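Local coordinates for protein ferredoxin component of dioxygenase (Sphingobium yanoikuyae, PDB 2I7F) that carries a Rieske-type [2Fe-2S] cluster and probably passes electrons to the terminal oxygenase of biphenyl 2,3-dioxygenase, at residues P65-S70 and A80-I85. Sequence-based numbering, arbitrary orientation.
Sequences PFHGGS and AFPCQI. With FES (Fe2/s2 (inorganic) cluster), chain D.
Ser-70 and Ala-80 bind each other twice. The backbone N of Ala-80 donates to Ser-70 OG at 2.9 Å, with an N-H...O angle of 154°. Ser-70 N returns a weak bond to Ala-80 O at 3.3 Å. With chi1 at 80°, OG of Ser-70 is turned to where it accepts the N-H of Ala-80. The methyl of Ala-80 packs against OG and also meets Gly-68 O at 3.4 Å. With an alanine at Ser-70, the N-H of Ala-80 would probably lose its hydroxyl acceptor and the tie between the two loops would weaken. These loops belong to the cluster-binding end of the Rieske domain. His-67 ND1 binds an iron at 2.1 Å, and His-47 holds the same iron. Pro-82 follows a cis peptide bond, and its ring crosses the His-67 side chain at about a right angle. Pro-82 CG touches His-67 CB at 3.5 Å and lies 4.0 Å from S1 of the cluster. Cys-83 SG lies 3.7 Å from S1 as well. Gly-69 CA lies against both sulfurs, where a side chain would clash with Cys-83 SG and with S1.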
loop_
_atom_site.group_PDB
_atom_site.type_symbol
_atom_site.label_atom_id
_atom_site.label_comp_id
_atom_site.label_asym_id
_atom_site.label_seq_id
_atom_site.Cartn_x
_atom_site.Cartn_y
_atom_site.Cartn_z
ATOM N N PRO A 65 -8.600 8.896 -2.349
ATOM C CA PRO A 65 -8.941 10.311 -2.367
ATOM C C PRO A 65 -10.174 10.717 -3.202
ATOM O O PRO A 65 -10.666 11.837 -3.067
ATOM C CB PRO A 65 -7.651 10.978 -2.891
ATOM C CG PRO A 65 -6.902 9.968 -3.545
ATOM C CD PRO A 65 -7.246 8.654 -2.885
ATOM N N PHE A 66 -10.642 9.830 -4.077
ATOM C CA PHE A 66 -11.885 10.029 -4.848
ATOM C C PHE A 66 -12.976 9.046 -4.399
ATOM O O PHE A 66 -12.687 7.944 -3.912
ATOM C CB PHE A 66 -11.664 9.754 -6.337
ATOM C CG PHE A 66 -11.001 10.864 -7.119
ATOM C CD1 PHE A 66 -11.380 12.188 -6.967
ATOM C CD2 PHE A 66 -10.080 10.562 -8.086
ATOM C CE1 PHE A 66 -10.808 13.174 -7.753
ATOM C CE2 PHE A 66 -9.499 11.548 -8.871
ATOM C CZ PHE A 66 -9.878 12.862 -8.710
ATOM N N HIS A 67 -14.215 9.511 -4.509
ATOM C CA HIS A 67 -15.460 8.688 -4.644
ATOM C C HIS A 67 -15.911 7.941 -3.375
ATOM O O HIS A 67 -16.992 7.333 -3.358
ATOM C CB HIS A 67 -15.418 7.694 -5.818
ATOM C CG HIS A 67 -14.913 8.253 -7.118
ATOM N ND1 HIS A 67 -13.902 7.650 -7.831
ATOM C CD2 HIS A 67 -15.311 9.310 -7.865
ATOM C CE1 HIS A 67 -13.668 8.337 -8.936
ATOM N NE2 HIS A 67 -14.509 9.349 -8.982
ATOM N N GLY A 68 -15.076 7.964 -2.340
ATOM C CA GLY A 68 -15.355 7.233 -1.126
ATOM C C GLY A 68 -14.947 5.772 -1.173
ATOM O O GLY A 68 -15.282 5.010 -0.272
ATOM N N GLY A 69 -14.200 5.385 -2.198
ATOM C CA GLY A 69 -13.791 4.018 -2.366
ATOM C C GLY A 69 -12.799 3.642 -1.288
ATOM O O GLY A 69 -12.158 4.495 -0.739
ATOM N N SER A 70 -12.698 2.355 -0.982
ATOM C CA SER A 70 -11.743 1.880 0.003
ATOM C C SER A 70 -11.336 0.440 -0.257
ATOM O O SER A 70 -12.074 -0.323 -0.919
ATOM C CB SER A 70 -12.319 2.014 1.421
ATOM O OG SER A 70 -13.205 0.951 1.729
ATOM N N ALA A 80 -15.313 -0.414 0.251
ATOM C CA ALA A 80 -16.336 0.583 -0.037
ATOM C C ALA A 80 -16.453 0.822 -1.534
ATOM O O ALA A 80 -15.474 1.019 -2.223
ATOM C CB ALA A 80 -16.055 1.884 0.681
ATOM N N PHE A 81 -17.683 0.761 -2.014
ATOM C CA PHE A 81 -18.028 1.155 -3.379
ATOM C C PHE A 81 -17.505 2.581 -3.619
ATOM O O PHE A 81 -17.627 3.427 -2.745
ATOM C CB PHE A 81 -19.570 1.071 -3.543
ATOM C CG PHE A 81 -20.064 1.432 -4.916
ATOM C CD1 PHE A 81 -20.153 0.458 -5.918
ATOM C CD2 PHE A 81 -20.428 2.740 -5.210
ATOM C CE1 PHE A 81 -20.575 0.788 -7.197
ATOM C CE2 PHE A 81 -20.874 3.080 -6.485
ATOM C CZ PHE A 81 -20.950 2.102 -7.479
ATOM N N PRO A 82 -17.008 2.892 -4.831
ATOM C CA PRO A 82 -17.014 2.132 -6.076
ATOM C C PRO A 82 -15.884 1.156 -6.331
ATOM O O PRO A 82 -15.823 0.585 -7.422
ATOM C CB PRO A 82 -17.012 3.239 -7.140
ATOM C CG PRO A 82 -16.340 4.378 -6.509
ATOM C CD PRO A 82 -16.491 4.259 -5.035
ATOM N N CYS A 83 -14.993 0.961 -5.363
ATOM C CA CYS A 83 -13.953 -0.059 -5.497
ATOM C C CYS A 83 -14.557 -1.447 -5.517
ATOM O O CYS A 83 -15.341 -1.802 -4.634
ATOM C CB CYS A 83 -12.944 0.039 -4.363
ATOM S SG CYS A 83 -12.053 1.553 -4.457
ATOM N N GLN A 84 -14.206 -2.205 -6.562
ATOM C CA GLN A 84 -14.680 -3.579 -6.749
ATOM C C GLN A 84 -13.578 -4.577 -7.085
ATOM O O GLN A 84 -13.714 -5.763 -6.769
ATOM C CB GLN A 84 -15.721 -3.643 -7.865
ATOM C CG GLN A 84 -17.031 -2.943 -7.539
ATOM C CD GLN A 84 -17.983 -2.925 -8.725
ATOM O OE1 GLN A 84 -17.575 -2.673 -9.867
ATOM N NE2 GLN A 84 -19.249 -3.202 -8.472
ATOM N N ILE A 85 -12.541 -4.120 -7.786
ATOM C CA ILE A 85 -11.410 -4.968 -8.199
ATOM C C ILE A 85 -10.379 -4.921 -7.065
ATOM O O ILE A 85 -9.915 -3.834 -6.715
ATOM C CB ILE A 85 -10.746 -4.441 -9.504
ATOM C CG1 ILE A 85 -11.722 -4.461 -10.695
ATOM C CG2 ILE A 85 -9.488 -5.239 -9.839
ATOM C CD1 ILE A 85 -11.255 -3.579 -11.885
HETATM FE FE1 FES D . -12.603 5.971 -7.684
HETATM FE FE2 FES D . -10.332 5.344 -6.243
HETATM S S1 FES D . -12.462 4.947 -5.763
HETATM S S2 FES D . -10.496 6.392 -8.225
#